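Local structure of UDP-glucose 4-epimerase (Brucella ovis, 4WOK) at residues S25-L30 / A79-A84; A32-A37 / A242-V247; T198-R203 / R270-S275; V247-E252 / E308-H313. The protein probably interconverts UDP-glucose and UDP-galactose by inverting carbon 4 of the sugar, with bound NAD as its redox cofactor. The protein carries 2 engineered substitutions. All blocks are in the same frame, centred on the assembly; numbering follows the deposited sequence. Where two conformers were deposited one is given.

Contact 1. Residues S25-L30 / A79-A84; sequences SHTAKL and AVIHFA. With NAD (nicotinamide-adenine-dinucleotide), chain B.
This is a buried helix-on-sheet contact in the Rossmann core, where Thr27 of helix 22-33 meets Ile81 and Phe83 at the end of strand 79-82. The helix follows a glycine-rich turn that fits the GxGxxG pattern of dinucleotide-binding folds. Thr27 divides its two branches between the partners. With chi1 at -61°, CG2 lies anti to the backbone N and meets Ile81 tip to tip, Thr27 CG2 standing 3.9 Å from Ile81 CD1. The hydroxyl branch lies against the far end of the phenyl ring, oblique to its plane: Thr27 OG1 is 3.4 Å from Phe83 CZ. That oxygen is hydrogen-bonded back to the carbonyl of Ile23, one turn earlier. Across from Thr27, the Phe83 ring edge near CD1 is 4.0 Å from NAD C4D, and Phe83 O is 3.2 Å from NAD C3D, both on the nicotinamide ribose. Ala84 serves the adenine end, its CB 3.6 Å from NAD C4A. His243 adds a ring partner to Phe83. The chemistry is mixed: with its hydroxyl bonded within its own helix, Thr27 can turn OG1 and CG2 alike to apolar neighbours, and the Phe83 side chain lies between this packing and the nicotinamide ribose.

Contact 2. Residues A32-A37 / A242-V247; sequences AGQGYA and AHVLAV
Gln34 and Val244 bring the backbones closest, their CA atoms 8.9 Å apart, where the end of helix 22-33 passes helix 236-251. Val244 does most of the work from its side. Its CG1, turned away from the backbone N by a chi1 of 176°, is 3.2 Å from Gln34 OE1, the two side chains arriving from opposite directions; Gln34 was deposited in two conformers, so this close approach is doubtful. The same methyl lies 4.5 Å from Tyr36 CE2. One turn on, Val247 CG1 lies 4.2 Å from Tyr36 OH; both valine methyls stand obliquely to the ring. What sets Gln34 and Tyr36 beside this helix is a Schellman motif: Gly35, at phi 92°, is the C-prime residue, with Tyr36 N paired to Leu31 O and a weak bond of 3.2 Å from Gly35 N to Ala32 O. The chain then runs into strand 37-42, closing the first beta-alpha-beta unit of the Rossmann fold. Lys251, further along the valines' helix, is hydrogen-bonded to the Tyr36 hydroxyl, as is Glu248, although the modelled Glu248 bond is too short to trust. Val244 also touches Leu30 and Leu31, while Val247 reaches down to Ile81 and Ile123 of the central sheet.

Contact 3. Residues T198-R203 / R270-S275; sequences THLIPR and REIVQS. With ZN (zinc ion), chain C.
Leu200 and Ile201, in the first turn of the helix that starts directly after zinc ligand His199, pack against Ile272 of helix 269-280. Ile272 CD1 is the shared point. It lies 3.8 Å from Leu200 CD1, the two side chains meeting at a slant, and 3.9 Å from Ile201 CG1, where they cross at about a right angle. Leu200 reaches it with CG pointing opposite to its backbone N (chi1 -170°), whereas Ile201 offers the flank of its extended CG1-CD1 arm, with Ile272 CG2 4.2 Å from Ile201 CG1. Tyr233 of strand 230-235 touches all three residues, and Ile322 of helix 319-326 also borders Ile201. This places the contact in the smaller, C-terminal part of the fold, which in epimerases of this family generally holds the nucleotide sugar. On the other side of the helix start is the metal site. His199 ND1 binds the zinc ion at 2.1 Å, and Glu192, His194 and Glu197 supply the remaining ligands. His199 also sits at the N-cap position, its carbonyl O accepting the first helical bond, from Arg203 N at 3.0 Å. Thr198 OG1 stands 4.2 Å above the centre of the imidazole ring. NAD touches His199 as well, and Pro202 packs on Glu192 and Glu197.

Contact 4. Residues V247-E252 / E308-H313; sequences VEHLKE and EKLGFH
His249, near the end of helix 236-251, meets Leu310 and the carbonyl of Lys309 near the end of helix 304-310, and it does so in two ways. The apolar part is a single methyl against the base of the imidazole. Leu310 CD2 is 3.6 Å from His249 CB and 3.9 Å from His249 CG, and the two side chains cross at about a right angle, the methyl lying obliquely to the ring. His249 CB points toward the second segment, and with CG trans to the backbone N (chi1 175°) the base of the ring stays beside that methyl. Leu257 of strand 257-260 touches His249, Lys309 and Leu310 alike, so the three rest on a common residue of the sheet's outermost strand.

The polar part runs through water. His249 ND1 and Lys309 O are 3.7 Å apart, and a water mediates between them: it lies in the ring plane 2.8 Å from His249 ND1 and donates to Lys309 O at 3.2 Å. His249 NE2 is hydrogen-bonded to Gly255 O, so both ring nitrogens have partners and the rotation of the imidazole is fixed from two sides.

The second segment carries a long salt bridge of 3.6 Å between Lys309 NZ and Glu308 OE2, while the Lys309 side chain leads away from His249. Beyond Leu310 the chain turns at Gly311, with positive phi, and Phe312 packs back on Ala242 and Leu245. The whole is a water-bridged surface joint between the last turns of two helices at the border strand of a Rossmann sheet.

In the fold
Contacts 1, 2 and 4 touch one another and join helices 22-33, 236-251 and 304-310 with strand 79-82 of the parallel sheet. Contacts 1 and 2 share helix 22-33 and have centres about 8 Å apart; contacts 2 and 4 share helix 236-251, including Val247, with centres about 11 Å apart. Along the chain, contact 1 closes before contact 4 opens, whereas the segments of contact 2 alternate with those of contact 1, so a late helix is laid beside the first one. Phe83 and Ile81 both pack on His243, tying the cofactor side to that helix. Contact 3 stands apart across the chain's centre, about 26 Å from contact 1 centre to centre, with NAD bordered by both.

Contact 1. Residues S25-L30 / A79-A84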
# COMPACT_ATOMS: atom_id res chain seq x y z
N SER A 25 -7.74 0.91 -6.54
CA SER A 25 -8.56 1.71 -7.44
C SER A 25 -7.70 2.75 -8.16
O SER A 25 -7.89 2.98 -9.36
CB SER A 25 -9.73 2.40 -6.70
OG SER A 25 -9.27 3.31 -5.70
N HIS A 26 -6.75 3.35 -7.46
CA HIS A 26 -5.82 4.28 -8.13
C HIS A 26 -5.00 3.57 -9.21
O HIS A 26 -4.68 4.15 -10.26
CB HIS A 26 -4.89 4.95 -7.12
CG HIS A 26 -5.52 6.08 -6.37
ND1 HIS A 26 -6.33 5.88 -5.28
CD2 HIS A 26 -5.45 7.42 -6.56
CE1 HIS A 26 -6.75 7.06 -4.82
NE2 HIS A 26 -6.23 8.01 -5.58
N THR A 27 -4.66 2.32 -8.93
CA THR A 27 -3.86 1.54 -9.87
C THR A 27 -4.69 1.15 -11.09
O THR A 27 -4.19 1.18 -12.22
CB THR A 27 -3.28 0.30 -9.18
OG1 THR A 27 -2.43 0.74 -8.11
CG2 THR A 27 -2.48 -0.57 -10.17
N ALA A 28 -5.95 0.79 -10.86
CA ALA A 28 -6.88 0.53 -11.97
C ALA A 28 -7.04 1.76 -12.87
O ALA A 28 -7.00 1.65 -14.10
CB ALA A 28 -8.24 0.09 -11.42
N LYS A 29 -7.23 2.93 -12.27
CA LYS A 29 -7.31 4.18 -13.04
C LYS A 29 -6.07 4.36 -13.91
O LYS A 29 -6.17 4.70 -15.10
CB LYS A 29 -7.48 5.38 -12.09
CG LYS A 29 -7.47 6.75 -12.78
CD LYS A 29 -7.81 7.86 -11.78
CE LYS A 29 -8.14 9.18 -12.46
NZ LYS A 29 -6.91 9.90 -12.91
N LEU A 30 -4.90 4.13 -13.32
CA LEU A 30 -3.66 4.33 -14.05
C LEU A 30 -3.51 3.31 -15.17
O LEU A 30 -3.12 3.65 -16.28
CB LEU A 30 -2.45 4.25 -13.13
CG LEU A 30 -1.20 4.76 -13.84
CD1 LEU A 30 -1.12 6.26 -13.75
CD2 LEU A 30 0.07 4.12 -13.32
N ALA A 79 -1.40 -10.05 -16.37
CA ALA A 79 -0.77 -9.92 -15.07
C ALA A 79 -1.85 -9.84 -14.00
O ALA A 79 -2.99 -9.47 -14.29
CB ALA A 79 0.12 -8.68 -15.00
N VAL A 80 -1.46 -10.17 -12.77
CA VAL A 80 -2.33 -10.07 -11.60
C VAL A 80 -1.65 -9.16 -10.58
O VAL A 80 -0.48 -9.37 -10.25
CB VAL A 80 -2.62 -11.45 -10.98
CG1 VAL A 80 -3.48 -11.33 -9.71
CG2 VAL A 80 -3.30 -12.36 -12.00
N ILE A 81 -2.35 -8.12 -10.12
CA ILE A 81 -1.83 -7.27 -9.07
C ILE A 81 -2.64 -7.54 -7.80
O ILE A 81 -3.87 -7.43 -7.80
CB ILE A 81 -1.91 -5.79 -9.44
CG1 ILE A 81 -1.37 -5.58 -10.86
CG2 ILE A 81 -1.10 -4.97 -8.45
CD1 ILE A 81 -1.41 -4.13 -11.29
N HIS A 82 -1.94 -7.91 -6.74
CA HIS A 82 -2.57 -8.43 -5.53
C HIS A 82 -2.53 -7.38 -4.42
O HIS A 82 -1.50 -7.19 -3.78
CB HIS A 82 -1.85 -9.72 -5.10
CG HIS A 82 -2.41 -10.33 -3.85
ND1 HIS A 82 -3.64 -9.99 -3.33
CD2 HIS A 82 -1.90 -11.28 -3.03
CE1 HIS A 82 -3.86 -10.70 -2.23
NE2 HIS A 82 -2.82 -11.48 -2.02
N PHE A 83 -3.64 -6.68 -4.24
CA PHE A 83 -3.82 -5.72 -3.14
C PHE A 83 -4.75 -6.23 -2.04
O PHE A 83 -5.03 -5.51 -1.08
CB PHE A 83 -4.44 -4.41 -3.64
CG PHE A 83 -3.59 -3.63 -4.61
CD1 PHE A 83 -2.50 -2.90 -4.17
CD2 PHE A 83 -3.93 -3.59 -5.96
CE1 PHE A 83 -1.73 -2.15 -5.08
CE2 PHE A 83 -3.17 -2.85 -6.86
CZ PHE A 83 -2.07 -2.13 -6.41
N ALA A 84 -5.28 -7.43 -2.21
CA ALA A 84 -6.40 -7.88 -1.39
C ALA A 84 -5.90 -8.41 -0.06
O ALA A 84 -5.57 -9.58 0.09
CB ALA A 84 -7.19 -8.95 -2.13
PA NAD B . -7.90 -1.13 1.23
O1A NAD B . -8.53 -1.95 2.34
O2A NAD B . -8.46 0.18 0.74
O5B NAD B . -7.99 -2.15 -0.16
C5B NAD B . -8.06 -3.51 0.21
C4B NAD B . -8.99 -4.15 -0.86
O4B NAD B . -8.93 -5.58 -0.78
C3B NAD B . -10.40 -3.70 -0.43
O3B NAD B . -11.06 -3.23 -1.58
C2B NAD B . -11.02 -5.01 0.12
O2B NAD B . -12.37 -5.04 -0.10
C1B NAD B . -10.28 -6.08 -0.77
N9A NAD B . -10.17 -7.38 -0.08
C8A NAD B . -9.70 -7.66 1.22
N7A NAD B . -9.70 -8.97 1.49
C5A NAD B . -10.21 -9.56 0.33
C6A NAD B . -10.46 -10.91 -0.01
N6A NAD B . -10.22 -11.91 0.90
N1A NAD B . -10.95 -11.21 -1.24
C2A NAD B . -11.18 -10.18 -2.11
N3A NAD B . -10.99 -8.84 -1.92
C4A NAD B . -10.49 -8.58 -0.67
O3 NAD B . -6.38 -1.18 1.73
PN NAD B . -5.29 -0.40 0.83
O1N NAD B . -5.64 -0.00 -0.58
O2N NAD B . -4.56 0.45 1.81
O5D NAD B . -3.94 -1.46 0.64
C5D NAD B . -4.24 -2.57 -0.04
C4D NAD B . -2.91 -3.32 -0.21
O4D NAD B . -1.79 -2.38 0.05
C3D NAD B . -2.80 -4.40 0.88
O3D NAD B . -2.05 -5.43 0.31
C2D NAD B . -1.98 -3.67 1.95
O2D NAD B . -1.23 -4.49 2.76
C1D NAD B . -0.98 -2.98 1.00
N1N NAD B . -0.24 -1.88 1.80
C2N NAD B . -0.95 -0.72 2.11
C3N NAD B . -0.28 0.30 2.84
C7N NAD B . -1.04 1.55 3.19
O7N NAD B . -0.48 2.47 3.80
N7N NAD B . -2.37 1.64 2.82
C4N NAD B . 1.05 0.11 3.23
C5N NAD B . 1.73 -1.06 2.90
C6N NAD B . 1.07 -2.07 2.18

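Contact 2. Residues A32-A37 / A242-V247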
# COMPACT_ATOMS: atom_id res chain seq x y z
N ALA A 32 -5.77 1.87 -16.88
CA ALA A 32 -6.66 2.25 -17.97
C ALA A 32 -6.10 3.42 -18.76
O ALA A 32 -6.31 3.51 -19.98
CB ALA A 32 -8.05 2.58 -17.44
N GLY A 33 -5.39 4.31 -18.08
CA GLY A 33 -4.75 5.43 -18.75
C GLY A 33 -3.62 4.97 -19.66
O GLY A 33 -3.29 5.64 -20.64
N GLN A 34 -3.02 3.82 -19.34
CA GLN A 34 -1.93 3.33 -20.16
C GLN A 34 -2.40 2.29 -21.17
O GLN A 34 -1.60 1.63 -21.82
CB GLN A 34 -0.80 2.79 -19.28
CG GLN A 34 -0.10 3.90 -18.49
CD GLN A 34 1.04 3.41 -17.62
OE1 GLN A 34 1.60 2.34 -17.85
NE2 GLN A 34 1.41 4.20 -16.62
N GLY A 35 -3.72 2.17 -21.32
CA GLY A 35 -4.27 1.33 -22.36
C GLY A 35 -4.57 -0.10 -21.95
O GLY A 35 -4.96 -0.92 -22.78
N TYR A 36 -4.38 -0.42 -20.68
CA TYR A 36 -4.80 -1.72 -20.17
C TYR A 36 -6.28 -1.69 -19.82
O TYR A 36 -6.87 -0.62 -19.66
CB TYR A 36 -3.99 -2.14 -18.95
CG TYR A 36 -2.54 -2.46 -19.25
CD1 TYR A 36 -2.19 -3.69 -19.80
CD2 TYR A 36 -1.54 -1.54 -18.99
CE1 TYR A 36 -0.87 -3.99 -20.07
CE2 TYR A 36 -0.22 -1.83 -19.26
CZ TYR A 36 0.11 -3.05 -19.80
OH TYR A 36 1.43 -3.35 -20.07
N ALA A 37 -6.87 -2.87 -19.72
CA ALA A 37 -8.23 -3.00 -19.24
C ALA A 37 -8.19 -3.63 -17.85
O ALA A 37 -8.14 -4.85 -17.71
CB ALA A 37 -9.08 -3.85 -20.19
N ALA A 242 4.31 2.56 -9.86
CA ALA A 242 5.27 1.49 -9.63
C ALA A 242 4.68 0.10 -9.89
O ALA A 242 5.36 -0.79 -10.41
CB ALA A 242 5.81 1.56 -8.23
N HIS A 243 3.42 -0.10 -9.51
CA HIS A 243 2.80 -1.40 -9.71
C HIS A 243 2.62 -1.67 -11.19
O HIS A 243 2.75 -2.81 -11.64
CB HIS A 243 1.46 -1.49 -8.98
CG HIS A 243 1.58 -1.67 -7.50
ND1 HIS A 243 2.08 -0.68 -6.67
CD2 HIS A 243 1.27 -2.71 -6.70
CE1 HIS A 243 2.07 -1.12 -5.42
NE2 HIS A 243 1.58 -2.35 -5.40
N VAL A 244 2.35 -0.62 -11.97
CA VAL A 244 2.22 -0.83 -13.41
C VAL A 244 3.61 -1.00 -14.04
O VAL A 244 3.79 -1.82 -14.95
CB VAL A 244 1.44 0.32 -14.10
CG1 VAL A 244 1.40 0.13 -15.60
CG2 VAL A 244 0.02 0.40 -13.55
N LEU A 245 4.61 -0.26 -13.55
CA LEU A 245 5.97 -0.50 -14.04
C LEU A 245 6.38 -1.96 -13.78
O LEU A 245 7.05 -2.58 -14.59
CB LEU A 245 6.97 0.45 -13.39
CG LEU A 245 7.00 1.89 -13.89
CD1 LEU A 245 7.86 2.72 -12.96
CD2 LEU A 245 7.54 1.98 -15.33
N ALA A 246 5.95 -2.49 -12.64
CA ALA A 246 6.26 -3.88 -12.29
C ALA A 246 5.61 -4.84 -13.29
O ALA A 246 6.20 -5.86 -13.68
CB ALA A 246 5.80 -4.18 -10.85
N VAL A 247 4.40 -4.52 -13.73
CA VAL A 247 3.74 -5.28 -14.79
C VAL A 247 4.59 -5.25 -16.06
O VAL A 247 4.82 -6.28 -16.70
CB VAL A 247 2.33 -4.74 -15.10
CG1 VAL A 247 1.78 -5.37 -16.38
CG2 VAL A 247 1.35 -4.99 -13.92

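Contact 3. Residues T198-R203 / R270-S275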
# COMPACT_ATOMS: atom_id res chain seq x y z
N THR A 198 -7.59 4.50 10.14
CA THR A 198 -6.52 4.33 11.14
C THR A 198 -5.20 4.96 10.72
O THR A 198 -4.24 4.94 11.48
CB THR A 198 -6.26 2.83 11.42
OG1 THR A 198 -5.75 2.20 10.24
CG2 THR A 198 -7.53 2.13 11.86
N HIS A 199 -5.14 5.51 9.51
CA HIS A 199 -3.87 6.02 8.99
C HIS A 199 -3.66 7.45 9.44
O HIS A 199 -4.62 8.20 9.62
CB HIS A 199 -3.84 5.88 7.47
CG HIS A 199 -3.87 4.46 7.01
ND1 HIS A 199 -4.93 3.91 6.32
CD2 HIS A 199 -2.97 3.45 7.16
CE1 HIS A 199 -4.68 2.63 6.07
NE2 HIS A 199 -3.50 2.34 6.57
N LEU A 200 -2.40 7.82 9.63
CA LEU A 200 -2.03 9.04 10.34
C LEU A 200 -2.49 10.32 9.63
O LEU A 200 -3.14 11.17 10.24
CB LEU A 200 -0.52 9.06 10.55
CG LEU A 200 0.11 10.11 11.47
CD1 LEU A 200 0.37 11.40 10.71
CD2 LEU A 200 -0.76 10.35 12.71
N ILE A 201 -2.14 10.48 8.36
CA ILE A 201 -2.47 11.72 7.68
C ILE A 201 -4.00 11.92 7.54
O ILE A 201 -4.50 13.02 7.80
CB ILE A 201 -1.79 11.80 6.31
CG1 ILE A 201 -0.27 11.85 6.51
CG2 ILE A 201 -2.28 13.01 5.56
CD1 ILE A 201 0.54 11.92 5.23
N PRO A 202 -4.74 10.86 7.18
CA PRO A 202 -6.20 11.01 7.25
C PRO A 202 -6.74 11.37 8.62
O PRO A 202 -7.63 12.21 8.70
CB PRO A 202 -6.70 9.63 6.82
CG PRO A 202 -5.67 9.20 5.81
CD PRO A 202 -4.37 9.64 6.43
N ARG A 203 -6.23 10.74 9.68
CA ARG A 203 -6.69 11.06 11.02
C ARG A 203 -6.37 12.52 11.37
O ARG A 203 -7.21 13.24 11.91
CB ARG A 203 -6.07 10.11 12.04
CG ARG A 203 -6.68 8.70 12.01
CD ARG A 203 -6.05 7.77 13.05
NE ARG A 203 -6.11 8.33 14.40
CZ ARG A 203 -5.04 8.61 15.14
NH1 ARG A 203 -3.82 8.38 14.67
NH2 ARG A 203 -5.19 9.12 16.37
N ARG A 270 5.12 16.40 13.27
CA ARG A 270 5.05 17.86 13.35
C ARG A 270 4.98 18.47 11.96
O ARG A 270 4.13 19.33 11.71
CB ARG A 270 6.25 18.42 14.13
CG ARG A 270 6.24 19.94 14.27
CD ARG A 270 5.08 20.42 15.15
NE ARG A 270 5.21 19.98 16.54
CZ ARG A 270 4.19 19.78 17.36
NH1 ARG A 270 2.95 19.99 16.95
NH2 ARG A 270 4.41 19.38 18.61
N GLU A 271 5.83 18.00 11.05
CA GLU A 271 5.84 18.51 9.68
C GLU A 271 4.46 18.36 9.04
O GLU A 271 3.96 19.27 8.38
CB GLU A 271 6.86 17.78 8.82
CG GLU A 271 8.32 17.94 9.22
CD GLU A 271 9.24 17.12 8.31
OE1 GLU A 271 9.35 17.46 7.12
OE2 GLU A 271 9.82 16.12 8.78
N ILE A 272 3.86 17.19 9.25
CA ILE A 272 2.56 16.90 8.69
C ILE A 272 1.50 17.84 9.25
O ILE A 272 0.74 18.46 8.51
CB ILE A 272 2.16 15.44 8.95
CG1 ILE A 272 2.96 14.52 8.02
CG2 ILE A 272 0.66 15.23 8.74
CD1 ILE A 272 2.95 13.08 8.43
N VAL A 273 1.45 17.95 10.57
CA VAL A 273 0.51 18.83 11.23
C VAL A 273 0.71 20.28 10.77
O VAL A 273 -0.25 20.98 10.44
CB VAL A 273 0.64 18.72 12.76
CG1 VAL A 273 0.06 19.93 13.45
CG2 VAL A 273 -0.02 17.43 13.23
N GLN A 274 1.97 20.71 10.72
CA GLN A 274 2.29 22.06 10.25
C GLN A 274 1.82 22.29 8.82
O GLN A 274 1.22 23.32 8.52
CB GLN A 274 3.79 22.31 10.33
CG GLN A 274 4.34 22.43 11.73
CD GLN A 274 5.86 22.57 11.72
OE1 GLN A 274 6.55 21.87 10.97
NE2 GLN A 274 6.37 23.49 12.53
N SER A 275 2.08 21.32 7.96
CA SER A 275 1.71 21.42 6.55
C SER A 275 0.20 21.53 6.39
O SER A 275 -0.28 22.34 5.60
CB SER A 275 2.25 20.21 5.78
OG SER A 275 1.99 20.34 4.39
ZN ZN C . -6.76 4.64 5.69

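Contact 4. Residues V247-E252 / E308-H313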
# COMPACT_ATOMS: atom_id res chain seq x y z
N VAL A 247 4.40 -4.52 -13.73
CA VAL A 247 3.74 -5.28 -14.79
C VAL A 247 4.59 -5.25 -16.06
O VAL A 247 4.82 -6.28 -16.70
CB VAL A 247 2.33 -4.74 -15.10
CG1 VAL A 247 1.78 -5.37 -16.38
CG2 VAL A 247 1.35 -4.99 -13.92
N GLU A 248 5.06 -4.07 -16.43
CA GLU A 248 5.87 -3.92 -17.64
C GLU A 248 7.15 -4.74 -17.55
O GLU A 248 7.58 -5.36 -18.52
CB GLU A 248 6.21 -2.45 -17.91
CG GLU A 248 5.00 -1.57 -18.15
CD GLU A 248 4.25 -1.95 -19.41
OE1 GLU A 248 3.02 -1.74 -19.45
OE2 GLU A 248 4.89 -2.46 -20.35
N HIS A 249 7.75 -4.71 -16.36
CA HIS A 249 8.99 -5.42 -16.10
C HIS A 249 8.85 -6.92 -16.38
O HIS A 249 9.70 -7.51 -17.03
CB HIS A 249 9.43 -5.20 -14.66
CG HIS A 249 10.63 -6.00 -14.25
ND1 HIS A 249 11.92 -5.59 -14.50
CD2 HIS A 249 10.73 -7.18 -13.59
CE1 HIS A 249 12.77 -6.49 -14.02
NE2 HIS A 249 12.07 -7.46 -13.46
N LEU A 250 7.78 -7.52 -15.88
CA LEU A 250 7.56 -8.95 -16.09
C LEU A 250 7.14 -9.23 -17.52
O LEU A 250 7.48 -10.27 -18.08
CB LEU A 250 6.52 -9.50 -15.11
CG LEU A 250 6.93 -9.51 -13.63
CD1 LEU A 250 5.81 -10.04 -12.75
CD2 LEU A 250 8.20 -10.32 -13.43
N LYS A 251 6.41 -8.29 -18.12
CA LYS A 251 6.03 -8.45 -19.52
C LYS A 251 7.26 -8.53 -20.41
O LYS A 251 7.32 -9.34 -21.32
CB LYS A 251 5.14 -7.29 -19.98
CG LYS A 251 3.65 -7.55 -19.84
CD LYS A 251 2.84 -6.39 -20.41
CE LYS A 251 3.07 -6.24 -21.91
NZ LYS A 251 2.32 -5.07 -22.47
N GLU A 252 8.24 -7.69 -20.11
CA GLU A 252 9.48 -7.61 -20.89
C GLU A 252 10.50 -8.65 -20.44
O GLU A 252 11.71 -8.40 -20.50
CB GLU A 252 10.11 -6.22 -20.78
CG GLU A 252 9.23 -5.05 -21.20
CD GLU A 252 9.79 -3.71 -20.74
OE1 GLU A 252 10.78 -3.70 -19.97
OE2 GLU A 252 9.25 -2.66 -21.15
N GLU A 308 16.99 1.45 -9.95
CA GLU A 308 17.82 0.64 -10.82
C GLU A 308 17.03 -0.38 -11.63
O GLU A 308 17.20 -0.49 -12.84
CB GLU A 308 18.90 -0.08 -10.01
CG GLU A 308 19.72 -1.06 -10.85
CD GLU A 308 20.77 -1.80 -10.05
OE1 GLU A 308 20.80 -1.66 -8.81
OE2 GLU A 308 21.58 -2.53 -10.66
N LYS A 309 16.16 -1.14 -10.96
CA LYS A 309 15.53 -2.29 -11.60
C LYS A 309 14.23 -1.95 -12.34
O LYS A 309 13.87 -2.63 -13.30
CB LYS A 309 15.26 -3.38 -10.57
CG LYS A 309 16.50 -3.89 -9.85
CD LYS A 309 17.46 -4.57 -10.82
CE LYS A 309 18.55 -5.32 -10.07
NZ LYS A 309 19.74 -5.59 -10.93
N LEU A 310 13.52 -0.93 -11.88
CA LEU A 310 12.25 -0.55 -12.51
C LEU A 310 12.31 0.80 -13.22
O LEU A 310 11.38 1.17 -13.92
CB LEU A 310 11.13 -0.51 -11.46
CG LEU A 310 10.63 -1.85 -10.92
CD1 LEU A 310 9.46 -1.64 -9.98
CD2 LEU A 310 10.26 -2.80 -12.07
N GLY A 311 13.41 1.53 -13.03
CA GLY A 311 13.48 2.90 -13.50
C GLY A 311 12.46 3.77 -12.80
O GLY A 311 11.94 4.72 -13.38
N PHE A 312 12.17 3.45 -11.54
CA PHE A 312 11.11 4.15 -10.79
C PHE A 312 11.61 5.24 -9.84
O PHE A 312 12.45 4.99 -8.99
CB PHE A 312 10.30 3.14 -9.97
CG PHE A 312 9.32 3.79 -9.03
CD1 PHE A 312 8.15 4.34 -9.50
CD2 PHE A 312 9.57 3.83 -7.67
CE1 PHE A 312 7.25 4.95 -8.63
CE2 PHE A 312 8.67 4.43 -6.80
CZ PHE A 312 7.52 4.99 -7.28
N HIS A 313 11.07 6.45 -10.01
CA HIS A 313 11.25 7.55 -9.06
C HIS A 313 9.88 8.11 -8.70
O HIS A 313 9.00 8.18 -9.56
CB HIS A 313 12.12 8.67 -9.65
CG HIS A 313 13.37 8.17 -10.30
ND1 HIS A 313 13.41 7.73 -11.61
CD2 HIS A 313 14.63 8.03 -9.82
CE1 HIS A 313 14.64 7.34 -11.90
NE2 HIS A 313 15.39 7.51 -10.83
O HOH W 1 12.17 -3.26 -15.99